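Local structure of Lin1840 protein (Listeria innocua serovar 6a, 4ZOC) at residues V266-W271 with L300-T305; L462-K467 with V500-F505; K610-P615 with H625-I630. The protein probably hydrolyses terminal, non-reducing beta-D-glucosyl residues with release of beta-D-glucose, and takes part in beta-1,2-glucan metabolism. The protein carries 2 engineered substitutions. All blocks are in the same frame, centred on the assembly; numbering follows the deposited sequence.

Interaction 1 (V266-W271 with L300-T305); sequences VLISAW and LEMMTT. Engineered in segment 266-271: A270 (natural residue Asp). With BGC (beta-D-glucopyranose), chain G.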
ATOM      1  N   VAL A 266      -8.864 -23.010 -21.748  1.00 10.33           N
ATOM      2  CA  VAL A 266      -7.430 -22.909 -21.794  1.00  9.24           C
ATOM      3  C   VAL A 266      -7.015 -21.845 -20.752  1.00 10.04           C
ATOM      4  O   VAL A 266      -7.511 -20.739 -20.787  1.00  9.43           O
ATOM      5  CB  VAL A 266      -6.929 -22.592 -23.206  1.00  8.70           C
ATOM      6  CG1 VAL A 266      -5.432 -22.219 -23.222  1.00  9.99           C
ATOM      7  CG2 VAL A 266      -7.229 -23.797 -24.144  1.00  9.86           C
ATOM      8  N   LEU A 267      -6.107 -22.229 -19.848  1.00  9.65           N
ATOM      9  CA  LEU A 267      -5.392 -21.262 -18.995  1.00  8.81           C
ATOM     10  C   LEU A 267      -4.016 -21.052 -19.665  1.00  8.78           C
ATOM     11  O   LEU A 267      -3.198 -22.026 -19.821  1.00 12.67           O
ATOM     12  CB  LEU A 267      -5.325 -21.784 -17.545  1.00  9.58           C
ATOM     13  CG  LEU A 267      -4.584 -20.897 -16.533  1.00  9.62           C
ATOM     14  CD1 LEU A 267      -5.275 -19.529 -16.391  1.00 10.20           C
ATOM     15  CD2 LEU A 267      -4.432 -21.579 -15.227  1.00 10.11           C
ATOM     16  N   ILE A 268      -3.763 -19.836 -20.158  1.00  6.96           N
ATOM     17  CA  ILE A 268      -2.495 -19.463 -20.818  1.00  7.57           C
ATOM     18  C   ILE A 268      -1.685 -18.605 -19.863  1.00  8.49           C
ATOM     19  O   ILE A 268      -2.236 -17.795 -19.090  1.00  8.76           O
ATOM     20  CB  ILE A 268      -2.799 -18.681 -22.190  1.00  7.01           C
ATOM     21  CG1 ILE A 268      -1.484 -18.408 -22.962  1.00  7.26           C
ATOM     22  CG2 ILE A 268      -3.593 -17.394 -21.937  1.00  7.68           C
ATOM     23  CD1 ILE A 268      -1.683 -17.628 -24.314  1.00  6.30           C
ATOM     24  N   SER A 269      -0.388 -18.808 -19.857  1.00  8.86           N
ATOM     25  CA  SER A 269       0.499 -17.960 -19.105  1.00  9.26           C
ATOM     26  C   SER A 269       0.583 -16.596 -19.674  1.00  6.87           C
ATOM     27  O   SER A 269       0.521 -16.410 -20.886  1.00  8.21           O
ATOM     28  CB  SER A 269       1.916 -18.568 -19.003  1.00  9.98           C
ATOM     29  OG  SER A 269       2.730 -18.369 -20.176  1.00  8.89           O
ATOM     30  N   ALA A 270       0.779 -15.594 -18.803  1.00  5.97           N
ATOM     31  CA  ALA A 270       1.322 -14.338 -19.257  1.00  7.10           C
ATOM     32  C   ALA A 270       2.725 -14.593 -19.870  1.00  8.10           C
ATOM     33  O   ALA A 270       3.335 -15.702 -19.660  1.00  8.40           O
ATOM     34  CB  ALA A 270       1.345 -13.322 -18.127  1.00  7.90           C
ATOM     35  N   TRP A 271       3.290 -13.599 -20.596  1.00  7.36           N
ATOM     36  CA  TRP A 271       4.525 -13.802 -21.316  1.00  7.95           C
ATOM     37  C   TRP A 271       5.685 -14.177 -20.401  1.00  8.62           C
ATOM     38  O   TRP A 271       6.057 -13.429 -19.538  1.00  9.25           O
ATOM     39  CB  TRP A 271       4.900 -12.602 -22.131  1.00  8.28           C
ATOM     40  CG  TRP A 271       6.136 -12.738 -23.019  1.00 11.38           C
ATOM     41  CD1 TRP A 271       7.420 -12.902 -22.609  1.00 13.08           C
ATOM     42  CD2 TRP A 271       6.184 -12.668 -24.444  1.00 11.14           C
ATOM     43  NE1 TRP A 271       8.270 -12.915 -23.667  1.00 17.07           N
ATOM     44  CE2 TRP A 271       7.538 -12.757 -24.815  1.00 13.81           C
ATOM     45  CE3 TRP A 271       5.242 -12.397 -25.423  1.00 15.11           C
ATOM     46  CZ2 TRP A 271       7.959 -12.688 -26.150  1.00 16.75           C
ATOM     47  CZ3 TRP A 271       5.647 -12.379 -26.747  1.00 15.12           C
ATOM     48  CH2 TRP A 271       6.993 -12.476 -27.095  1.00 18.53           C
ATOM     49  N   LEU A 300      -0.875 -23.627 -21.547  1.00 10.07           N
ATOM     50  CA  LEU A 300      -0.191 -23.026 -22.732  1.00  8.39           C
ATOM     51  C   LEU A 300       0.840 -22.050 -22.258  1.00  8.64           C
ATOM     52  O   LEU A 300       0.468 -21.067 -21.597  1.00  9.08           O
ATOM     53  CB  LEU A 300      -1.262 -22.365 -23.623  1.00  8.66           C
ATOM     54  CG  LEU A 300      -0.797 -21.794 -24.966  1.00 10.04           C
ATOM     55  CD1 LEU A 300       0.027 -22.790 -25.818  1.00 10.34           C
ATOM     56  CD2 LEU A 300      -1.984 -21.152 -25.713  1.00 10.30           C
ATOM     57  N   GLU A 301       2.100 -22.341 -22.559  1.00  8.33           N
ATOM     58  CA  GLU A 301       3.257 -21.584 -22.133  1.00  9.08           C
ATOM     59  C   GLU A 301       3.609 -20.561 -23.195  1.00  9.35           C
ATOM     60  O   GLU A 301       3.947 -20.912 -24.328  1.00 10.54           O
ATOM     61  CB  GLU A 301       4.442 -22.503 -21.863  1.00  9.58           C
ATOM     62  CG  GLU A 301       5.702 -21.751 -21.421  1.00  9.66           C
ATOM     63  CD  GLU A 301       6.745 -22.599 -20.866  1.00  8.87           C
ATOM     64  OE1 GLU A 301       6.611 -23.835 -20.971  1.00  9.81           O
ATOM     65  OE2 GLU A 301       7.755 -22.024 -20.368  1.00 10.60           O
ATOM     66  N   MET A 302       3.461 -19.284 -22.817  1.00 10.28           N
ATOM     67  CA  MET A 302       3.646 -18.231 -23.773  1.00  7.93           C
ATOM     68  C   MET A 302       5.138 -17.851 -23.918  1.00  8.76           C
ATOM     69  O   MET A 302       5.723 -17.156 -23.056  1.00  7.41           O
ATOM     70  CB  MET A 302       2.852 -16.992 -23.323  1.00  8.41           C
ATOM     71  CG  MET A 302       2.993 -15.832 -24.293  1.00  9.65           C
ATOM     72  SD  MET A 302       2.110 -14.305 -23.861  1.00  9.51           S
ATOM     73  CE  MET A 302       0.388 -14.817 -23.923  1.00  8.41           C
ATOM     74  N   MET A 303       5.786 -18.342 -24.998  1.00  9.31           N
ATOM     75  CA  MET A 303       7.166 -17.866 -25.401  1.00  9.90           C
ATOM     76  C   MET A 303       8.339 -18.167 -24.493  1.00  9.29           C
ATOM     77  O   MET A 303       9.395 -17.588 -24.568  1.00 10.89           O
ATOM     78  CB  MET A 303       7.101 -16.411 -25.777  1.00 11.18           C
ATOM     79  CG  MET A 303       6.661 -16.237 -27.232  1.00 11.83           C
ATOM     80  SD  MET A 303       7.846 -16.970 -28.433  1.00 13.61           S
ATOM     81  CE  MET A 303       9.188 -15.783 -28.347  1.00 14.27           C
ATOM     82  N   THR A 304       8.168 -19.204 -23.689  1.00  9.84           N
ATOM     83  CA  THR A 304       9.271 -19.846 -22.934  1.00  9.17           C
ATOM     84  C   THR A 304       9.183 -21.361 -23.145  1.00 10.44           C
ATOM     85  O   THR A 304       8.189 -21.859 -23.698  1.00 10.73           O
ATOM     86  CB  THR A 304       9.329 -19.403 -21.424  1.00  9.00           C
ATOM     87  OG1 THR A 304       8.026 -19.556 -20.801  1.00  9.10           O
ATOM     88  CG2 THR A 304       9.777 -17.991 -21.362  1.00  9.46           C
ATOM     89  N   THR A 305      10.248 -22.039 -22.704  1.00 12.09           N
ATOM     90  CA  THR A 305      10.581 -23.357 -23.091  1.00 13.33           C
ATOM     91  C   THR A 305      10.613 -24.355 -21.951  1.00 12.46           C
ATOM     92  O   THR A 305      11.112 -25.430 -22.164  1.00 16.20           O
ATOM     93  CB  THR A 305      11.921 -23.385 -23.811  1.00 16.12           C
ATOM     94  OG1 THR A 305      12.945 -22.938 -22.933  1.00 19.25           O
ATOM     95  CG2 THR A 305      11.936 -22.467 -25.031  1.00 16.47           C
TER
HETATM   96  C2  BGC G 801       8.220  -8.543 -24.118  1.00 15.65           C
HETATM   97  C3  BGC G 801       7.675  -9.043 -22.737  1.00 16.23           C
HETATM   98  C4  BGC G 801       6.239  -8.490 -22.411  1.00 14.35           C
HETATM   99  C5  BGC G 801       5.368  -8.780 -23.654  1.00 15.35           C
HETATM  100  C6  BGC G 801       3.986  -8.274 -23.391  1.00 15.55           C
HETATM  101  C1  BGC G 801       7.236  -8.939 -25.159  1.00 16.17           C
HETATM  102  O1  BGC G 801       7.720  -8.582 -26.477  1.00 19.65           O
HETATM  103  O2  BGC G 801       9.492  -9.109 -24.420  1.00 21.38           O
HETATM  104  O3  BGC G 801       8.618  -8.699 -21.700  1.00 19.15           O
HETATM  105  O4  BGC G 801       5.678  -9.013 -21.148  1.00 11.67           O
HETATM  106  O5  BGC G 801       5.997  -8.299 -24.887  1.00 15.20           O
HETATM  107  O6  BGC G 801       4.060  -6.854 -23.307  1.00 18.49           O
HETATM  108  O   HOH W   1       5.671 -18.619 -19.716  1.00  9.56           O
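W271 lays its indole over M303, whose CB sits 3.9 Å from the centroid of the six-membered ring of W271 and nearly on the ring normal, a CH-pi contact. On the opposite face the glucose C1 stands 3.7 Å above the W271 ring plane, close to its centre, sandwiching the indole between sugar and methionine. CG of W271 is anti to the backbone N (chi1 -176°), which carries the ring out along M303 in the same direction. M302 comes in across W271 instead: its SD packs 3.7 Å from W271 CB and meets the ring obliquely, a Met-aromatic contact. Bent at its last torsion (chi3 -64°), the M302 chain brings CE to within 3.5 Å of I268 CD1.

S269 ties the backbones together. Its OG accepts a nearly straight bond from M302 N (2.9 Å) and a second from a water also bound to T304 OG1, while donating to the carbonyl O of A270, an engineered residue. Farther back, S269 N donates to L300 O (3.0 Å), and L300 N reaches L267 O only weakly.

R572 of the second subunit bonds both W271 O and the glucose, so the pocket is completed across the dimer. Strands 266-268 and 301-302 are the seventh and eighth of the TIM barrel; their meeting closes it, with W271 at the C-terminal side of the barrel, by the bound sugar.

Interaction 2 (L462-K467 with V500-F505); sequences LALGEK and VVITLF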
ATOM      1  N   LEU A 462      -5.259  24.698 -24.327  1.00  7.70           N
ATOM      2  CA  LEU A 462      -3.938  24.353 -23.855  1.00  7.54           C
ATOM      3  C   LEU A 462      -3.966  22.834 -23.830  1.00  7.02           C
ATOM      4  O   LEU A 462      -4.630  22.220 -22.997  1.00  6.36           O
ATOM      5  CB  LEU A 462      -3.715  24.903 -22.468  1.00  8.70           C
ATOM      6  CG  LEU A 462      -2.394  24.515 -21.810  1.00 10.42           C
ATOM      7  CD1 LEU A 462      -1.139  24.783 -22.664  1.00 10.71           C
ATOM      8  CD2 LEU A 462      -2.194  25.273 -20.487  1.00 13.02           C
ATOM      9  N   ALA A 463      -3.286  22.229 -24.771  1.00  7.48           N
ATOM     10  CA  ALA A 463      -3.334  20.772 -24.936  1.00  6.87           C
ATOM     11  C   ALA A 463      -2.110  20.150 -24.308  1.00  6.90           C
ATOM     12  O   ALA A 463      -0.945  20.244 -24.853  1.00  6.37           O
ATOM     13  CB  ALA A 463      -3.468  20.413 -26.445  1.00  7.03           C
ATOM     14  N   LEU A 464      -2.340  19.523 -23.162  1.00  6.98           N
ATOM     15  CA  LEU A 464      -1.294  18.897 -22.357  1.00  6.46           C
ATOM     16  C   LEU A 464      -1.405  17.400 -22.305  1.00  6.59           C
ATOM     17  O   LEU A 464      -2.480  16.810 -22.470  1.00  6.63           O
ATOM     18  CB  LEU A 464      -1.394  19.368 -20.901  1.00  7.09           C
ATOM     19  CG  LEU A 464      -1.373  20.904 -20.706  1.00  7.23           C
ATOM     20  CD1 LEU A 464      -1.542  21.227 -19.212  1.00  8.02           C
ATOM     21  CD2 LEU A 464      -0.099  21.456 -21.268  1.00 10.04           C
ATOM     22  N   GLY A 465      -0.311  16.749 -21.974  1.00  5.93           N
ATOM     23  CA  GLY A 465      -0.480  15.305 -21.721  1.00  6.89           C
ATOM     24  C   GLY A 465       0.760  14.442 -21.700  1.00  6.29           C
ATOM     25  O   GLY A 465       1.888  14.910 -21.773  1.00  7.83           O
ATOM     26  N   GLU A 466       0.498  13.155 -21.461  1.00  6.17           N
ATOM     27  CA  GLU A 466       1.520  12.182 -21.416  1.00  6.38           C
ATOM     28  C   GLU A 466       1.830  11.599 -22.777  1.00  6.58           C
ATOM     29  O   GLU A 466       0.948  11.376 -23.554  1.00  7.41           O
ATOM     30  CB  GLU A 466       1.105  10.988 -20.519  1.00  6.12           C
ATOM     31  CG  GLU A 466       0.813  11.330 -19.035  1.00  6.48           C
ATOM     32  CD  GLU A 466       0.565  10.081 -18.224  1.00  7.02           C
ATOM     33  OE1 GLU A 466      -0.390   9.332 -18.575  1.00  6.67           O
ATOM     34  OE2 GLU A 466       1.342   9.857 -17.226  1.00  8.61           O
ATOM     35  N   LYS A 467       3.093  11.201 -22.979  1.00 10.17           N
ATOM     36  CA  LYS A 467       3.407  10.243 -24.045  1.00 10.07           C
ATOM     37  C   LYS A 467       2.844   8.904 -23.631  1.00  9.53           C
ATOM     38  O   LYS A 467       2.889   8.545 -22.430  1.00  8.55           O
ATOM     39  CB  LYS A 467       4.889  10.066 -24.245  1.00 11.19           C
ATOM     40  CG  LYS A 467       5.636  11.318 -24.656  1.00 14.71           C
ATOM     41  CD  LYS A 467       7.091  10.980 -24.913  1.00 17.86           C
ATOM     42  CE  LYS A 467       7.548  11.556 -26.233  1.00 27.22           C
ATOM     43  NZ  LYS A 467       8.838  12.192 -25.931  1.00 33.43           N
ATOM     44  N   VAL A 500      -8.811  30.036 -20.642  1.00 10.62           N
ATOM     45  CA  VAL A 500      -8.052  28.831 -21.008  1.00  9.44           C
ATOM     46  C   VAL A 500      -8.900  27.581 -20.767  1.00  7.30           C
ATOM     47  O   VAL A 500      -9.450  27.402 -19.663  1.00  7.74           O
ATOM     48  CB  VAL A 500      -6.823  28.748 -20.155  1.00  9.96           C
ATOM     49  CG1 VAL A 500      -6.033  27.460 -20.441  1.00  9.40           C
ATOM     50  CG2 VAL A 500      -5.958  29.976 -20.253  1.00 10.25           C
ATOM     51  N   VAL A 501      -9.033  26.722 -21.786  1.00  8.22           N
ATOM     52  CA  VAL A 501      -9.497  25.352 -21.600  1.00  8.95           C
ATOM     53  C   VAL A 501      -8.270  24.437 -21.736  1.00  9.20           C
ATOM     54  O   VAL A 501      -7.503  24.500 -22.716  1.00  9.82           O
ATOM     55  CB  VAL A 501     -10.668  24.931 -22.497  1.00 11.59           C
ATOM     56  CG1 VAL A 501     -10.468  25.249 -23.934  1.00 15.65           C
ATOM     57  CG2 VAL A 501     -10.963  23.448 -22.335  1.00 12.24           C
ATOM     58  N   ILE A 502      -8.052  23.584 -20.747  1.00 10.00           N
ATOM     59  CA  ILE A 502      -6.998  22.576 -20.818  1.00  7.41           C
ATOM     60  C   ILE A 502      -7.635  21.269 -21.322  1.00  6.99           C
ATOM     61  O   ILE A 502      -8.662  20.766 -20.752  1.00  7.70           O
ATOM     62  CB  ILE A 502      -6.279  22.354 -19.464  1.00  7.24           C
ATOM     63  CG1 ILE A 502      -5.337  23.515 -19.169  1.00  8.01           C
ATOM     64  CG2 ILE A 502      -5.371  21.088 -19.504  1.00  7.40           C
ATOM     65  CD1 ILE A 502      -4.722  23.596 -17.753  1.00  8.96           C
ATOM     66  N   THR A 503      -7.075  20.715 -22.389  1.00  6.32           N
ATOM     67  CA  THR A 503      -7.560  19.437 -22.897  1.00  7.16           C
ATOM     68  C   THR A 503      -6.428  18.498 -22.559  1.00  7.06           C
ATOM     69  O   THR A 503      -5.377  18.628 -23.065  1.00  8.05           O
ATOM     70  CB  THR A 503      -7.804  19.467 -24.446  1.00  7.14           C
ATOM     71  OG1 THR A 503      -6.671  20.020 -25.059  1.00  7.43           O
ATOM     72  CG2 THR A 503      -8.932  20.359 -24.831  1.00  7.51           C
ATOM     73  N   LEU A 504      -6.669  17.573 -21.622  1.00  8.70           N
ATOM     74  CA  LEU A 504      -5.683  16.686 -21.096  1.00  6.90           C
ATOM     75  C   LEU A 504      -5.760  15.293 -21.692  1.00  7.10           C
ATOM     76  O   LEU A 504      -6.810  14.677 -21.742  1.00  8.02           O
ATOM     77  CB  LEU A 504      -5.796  16.629 -19.552  1.00  6.96           C
ATOM     78  CG  LEU A 504      -4.749  15.793 -18.787  1.00  7.99           C
ATOM     79  CD1 LEU A 504      -3.385  16.424 -18.836  1.00  7.57           C
ATOM     80  CD2 LEU A 504      -5.205  15.699 -17.318  1.00 10.82           C
ATOM     81  N   PHE A 505      -4.613  14.824 -22.157  1.00  6.85           N
ATOM     82  CA  PHE A 505      -4.470  13.439 -22.729  1.00  6.66           C
ATOM     83  C   PHE A 505      -3.484  12.629 -21.909  1.00  7.37           C
ATOM     84  O   PHE A 505      -2.359  13.066 -21.581  1.00  7.06           O
ATOM     85  CB  PHE A 505      -4.007  13.548 -24.154  1.00  6.98           C
ATOM     86  CG  PHE A 505      -4.966  14.286 -25.037  1.00  6.81           C
ATOM     87  CD1 PHE A 505      -4.974  15.659 -25.094  1.00  7.27           C
ATOM     88  CD2 PHE A 505      -5.819  13.590 -25.835  1.00  7.62           C
ATOM     89  CE1 PHE A 505      -5.874  16.329 -25.897  1.00  7.78           C
ATOM     90  CE2 PHE A 505      -6.678  14.246 -26.661  1.00  8.61           C
ATOM     91  CZ  PHE A 505      -6.728  15.614 -26.696  1.00  7.36           C
TER
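This is a parallel strand pairing in the C-terminal domain of the glycosyl hydrolase 3 fold, between two central strands of a mixed sheet that are joined by helix 484-494 in a beta-alpha-beta unit. Five backbone hydrogen bonds join the two segments, continuing the pairing of V501 with V460: L462 N to V501 O (2.8 Å), T503 N to L462 O, L464 N to T503 O, F505 N to L464 O, and E466 N to F505 O. The L464 N bond is the longest of these, at 3.2 Å. The strand directions differ by 22°.

L462, L464, I502 and L504 share one face of the sheet. There L462 and I502 run side by side, L462 CD2 lying 3.8 Å from I502 CG1. The second branch of I502, CG2, lies opposite the backbone N across the CA-CB bond and meets L464 CD1, also at 3.8 Å. L489 and A490 of helix 484-494 cover L462 on this side.

The other face carries A463, T503 and F505. T503 OG1 lies 3.4 Å from A463 CA, and L464 O comes up to the edge of the F505 ring in its plane, 3.8 Å from CD1. G465, fully extended, brings its CA to 2.9 Å from F505 O, a tight approach. Beyond the strand end, the E466 carboxylate is bound to G507 N and in a salt bridge to R508.

Cohesion thus rests on backbone bonds and aliphatic packing; the buried T503 OG1 finds no polar partner in the model.

Interaction 3 (K610-P615 with H625-I630); sequences KTSSLP and HVEVTI
E627 reaches S612 along almost its whole length, in an antiparallel pairing at the edge of a beta sandwich that belongs to the fibronectin type III-like part of the protein. Its CB lies 3.7 Å from S612 OG, and CG and CD stay alongside the same oxygen. CG is anti to the backbone N (chi1 179°) and the next torsion is extended, which lays the chain along the serine and ends the carboxylate at its hydroxyl. At the tip OE2 accepts a bond from S612 OG (2.6 Å) on its anti lone pair, the one turned away from OE1. The same serine anchors its backbone here too, S612 N donating to E627 O.

Toward K610 the strands pair regularly: K610 N donates to T629 O and T629 N to K610 O (2.8 Å). A water donates to both K610 O and S612 OG and is also hydrogen-bonded to T629 OG1, which has a further partner in T675 of the neighbouring strand 673-680.

T611 and V628 face the sandwich interior, both touching V705 of strand 699-706 in the opposing sheet. L614 belongs to this apolar side as well: its CD2 lies 4.1 Å from V626 CG2 and 3.6 Å from H625 O, and F715 packs on it.

Between S612 and L614 the chain has left strand 607-611, and the L614 and V626 CA atoms stand 7.1 Å apart. A second water links the two backbones just before they part, accepting from E627 N (2.8 Å) and donating to S612 O (2.9 Å).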
ATOM      1  N   LYS A 610     -35.406  12.460  -8.934  1.00 16.43           N
ATOM      2  CA  LYS A 610     -36.317  12.136  -7.857  1.00 19.64           C
ATOM      3  C   LYS A 610     -36.436  10.617  -7.747  1.00 13.88           C
ATOM      4  O   LYS A 610     -36.768   9.959  -8.707  1.00 17.00           O
ATOM      5  CB  LYS A 610     -37.720  12.749  -8.164  1.00 24.32           C
ATOM      6  CG  LYS A 610     -38.832  12.417  -7.176  1.00 38.64           C
ATOM      7  CD  LYS A 610     -38.849  13.419  -6.014  1.00 46.80           C
ATOM      8  CE  LYS A 610     -39.612  12.913  -4.805  1.00 53.24           C
ATOM      9  NZ  LYS A 610     -39.423  13.877  -3.689  1.00 52.41           N
ATOM     10  N   THR A 611     -36.236  10.099  -6.551  1.00 15.63           N
ATOM     11  CA  THR A 611     -36.391   8.666  -6.246  1.00 16.02           C
ATOM     12  C   THR A 611     -37.814   8.420  -5.698  1.00 16.60           C
ATOM     13  O   THR A 611     -38.302   9.122  -4.808  1.00 20.98           O
ATOM     14  CB  THR A 611     -35.248   8.216  -5.272  1.00 16.77           C
ATOM     15  OG1 THR A 611     -33.962   8.472  -5.883  1.00 17.90           O
ATOM     16  CG2 THR A 611     -35.333   6.787  -4.904  1.00 11.81           C
ATOM     17  N   SER A 612     -38.504   7.468  -6.298  1.00 19.67           N
ATOM     18  CA  SER A 612     -39.842   7.067  -5.842  1.00 20.38           C
ATOM     19  C   SER A 612     -39.722   6.449  -4.450  1.00 21.23           C
ATOM     20  O   SER A 612     -38.660   5.956  -4.060  1.00 18.65           O
ATOM     21  CB  SER A 612     -40.444   6.088  -6.817  1.00 18.49           C
ATOM     22  OG  SER A 612     -40.538   6.670  -8.094  1.00 24.19           O
ATOM     23  N   SER A 613     -40.826   6.524  -3.690  1.00 25.09           N
ATOM     24  CA  SER A 613     -40.880   6.021  -2.337  1.00 22.35           C
ATOM     25  C   SER A 613     -40.356   4.583  -2.252  1.00 19.85           C
ATOM     26  O   SER A 613     -40.685   3.767  -3.085  1.00 24.25           O
ATOM     27  CB  SER A 613     -42.367   6.081  -1.851  1.00 27.35           C
ATOM     28  OG  SER A 613     -42.426   6.244  -0.456  1.00 37.00           O
ATOM     29  N   LEU A 614     -39.514   4.316  -1.245  1.00 18.87           N
ATOM     30  CA  LEU A 614     -38.871   3.033  -1.075  1.00 18.11           C
ATOM     31  C   LEU A 614     -39.431   2.370   0.150  1.00 16.88           C
ATOM     32  O   LEU A 614     -39.743   3.077   1.087  1.00 21.93           O
ATOM     33  CB  LEU A 614     -37.341   3.192  -0.874  1.00 18.35           C
ATOM     34  CG  LEU A 614     -36.511   3.616  -2.081  1.00 20.02           C
ATOM     35  CD1 LEU A 614     -35.106   4.079  -1.665  1.00 20.50           C
ATOM     36  CD2 LEU A 614     -36.419   2.478  -3.079  1.00 20.14           C
ATOM     37  N   PRO A 615     -39.476   1.015   0.160  1.00 18.03           N
ATOM     38  CA  PRO A 615     -39.802   0.338   1.434  1.00 23.26           C
ATOM     39  C   PRO A 615     -38.853   0.684   2.569  1.00 20.85           C
ATOM     40  O   PRO A 615     -37.656   0.925   2.361  1.00 20.14           O
ATOM     41  CB  PRO A 615     -39.672  -1.167   1.118  1.00 24.34           C
ATOM     42  CG  PRO A 615     -38.969  -1.252  -0.217  1.00 21.67           C
ATOM     43  CD  PRO A 615     -39.157   0.084  -0.925  1.00 17.32           C
ATOM     44  N   HIS A 625     -36.220  -2.759  -5.351  1.00 16.98           N
ATOM     45  CA  HIS A 625     -36.493  -2.066  -6.595  1.00 15.60           C
ATOM     46  C   HIS A 625     -36.462  -0.546  -6.407  1.00 17.21           C
ATOM     47  O   HIS A 625     -37.190   0.013  -5.601  1.00 21.43           O
ATOM     48  CB  HIS A 625     -37.815  -2.502  -7.235  1.00 20.78           C
ATOM     49  CG  HIS A 625     -37.814  -3.941  -7.611  1.00 22.21           C
ATOM     50  ND1 HIS A 625     -37.371  -4.402  -8.834  1.00 19.67           N
ATOM     51  CD2 HIS A 625     -38.154  -5.028  -6.897  1.00 22.61           C
ATOM     52  CE1 HIS A 625     -37.479  -5.711  -8.865  1.00 17.79           C
ATOM     53  NE2 HIS A 625     -37.922  -6.114  -7.686  1.00 21.67           N
ATOM     54  N   VAL A 626     -35.599   0.103  -7.169  1.00 14.97           N
ATOM     55  CA  VAL A 626     -35.337   1.526  -7.023  1.00 15.24           C
ATOM     56  C   VAL A 626     -35.742   2.199  -8.311  1.00 16.69           C
ATOM     57  O   VAL A 626     -35.260   1.841  -9.419  1.00 18.89           O
ATOM     58  CB  VAL A 626     -33.844   1.802  -6.723  1.00 16.66           C
ATOM     59  CG1 VAL A 626     -33.645   3.270  -6.552  1.00 19.80           C
ATOM     60  CG2 VAL A 626     -33.382   1.043  -5.481  1.00 16.91           C
ATOM     61  N   GLU A 627     -36.680   3.132  -8.205  1.00 15.71           N
ATOM     62  CA  GLU A 627     -37.217   3.808  -9.370  1.00 16.21           C
ATOM     63  C   GLU A 627     -36.838   5.257  -9.315  1.00 14.01           C
ATOM     64  O   GLU A 627     -37.042   5.928  -8.301  1.00 16.41           O
ATOM     65  CB  GLU A 627     -38.764   3.693  -9.408  1.00 20.84           C
ATOM     66  CG  GLU A 627     -39.377   4.402 -10.610  1.00 21.75           C
ATOM     67  CD  GLU A 627     -40.879   4.303 -10.604  1.00 25.03           C
ATOM     68  OE1 GLU A 627     -41.390   3.498 -11.375  1.00 30.00           O
ATOM     69  OE2 GLU A 627     -41.523   4.990  -9.779  1.00 21.50           O
ATOM     70  N   VAL A 628     -36.282   5.748 -10.395  1.00 15.60           N
ATOM     71  CA  VAL A 628     -35.715   7.079 -10.411  1.00 15.68           C
ATOM     72  C   VAL A 628     -36.246   7.837 -11.612  1.00 14.87           C
ATOM     73  O   VAL A 628     -36.149   7.379 -12.722  1.00 18.19           O
ATOM     74  CB  VAL A 628     -34.164   7.096 -10.444  1.00 16.79           C
ATOM     75  CG1 VAL A 628     -33.632   8.518 -10.351  1.00 19.26           C
ATOM     76  CG2 VAL A 628     -33.568   6.248  -9.308  1.00 15.44           C
ATOM     77  N   THR A 629     -36.771   9.022 -11.356  1.00 17.85           N
ATOM     78  CA  THR A 629     -37.235   9.923 -12.423  1.00 19.63           C
ATOM     79  C   THR A 629     -36.231  11.030 -12.604  1.00 19.41           C
ATOM     80  O   THR A 629     -35.836  11.731 -11.657  1.00 21.22           O
ATOM     81  CB  THR A 629     -38.583  10.543 -12.028  1.00 21.80           C
ATOM     82  OG1 THR A 629     -39.502   9.469 -11.848  1.00 26.44           O
ATOM     83  CG2 THR A 629     -39.119  11.417 -13.107  1.00 24.72           C
ATOM     84  N   ILE A 630     -35.802  11.177 -13.840  1.00 15.96           N
ATOM     85  CA  ILE A 630     -34.785  12.182 -14.160  1.00 14.61           C
ATOM     86  C   ILE A 630     -35.324  13.126 -15.215  1.00 13.68           C
ATOM     87  O   ILE A 630     -35.969  12.695 -16.156  1.00 18.56           O
ATOM     88  CB  ILE A 630     -33.447  11.542 -14.575  1.00 14.90           C
ATOM     89  CG1 ILE A 630     -32.417  12.645 -14.863  1.00 15.70           C
ATOM     90  CG2 ILE A 630     -33.608  10.584 -15.750  1.00 16.72           C
ATOM     91  CD1 ILE A 630     -30.971  12.109 -14.851  1.00 15.79           C
TER
HETATM   92  O   HOH W   2     -39.241   9.021  -9.032  1.00 26.58           O
HETATM   93  O   HOH W   3     -37.859   3.801  -5.783  1.00 18.59           O

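In the fold
The three contacts come from three separate parts of the chain and none touches another; the centres of interactions 1 and 2 are 39 Å apart, on opposite sides of the chain's centre. Interactions 1 and 2 are both buried pairings of parallel strands, yet interaction 1 rests on a single bridge and adds methionine-tryptophan packing beside a bound sugar, whereas interaction 2 is a regular run of backbone bonds inside a sheet. Interaction 3 is antiparallel and partly exposed, at a sheet edge, and there water and a serine-carboxylate bond join the backbone bonds. Of the three, 266-271 with 300-305 alone holds a ligand-pocket residue; the other two are structural packing.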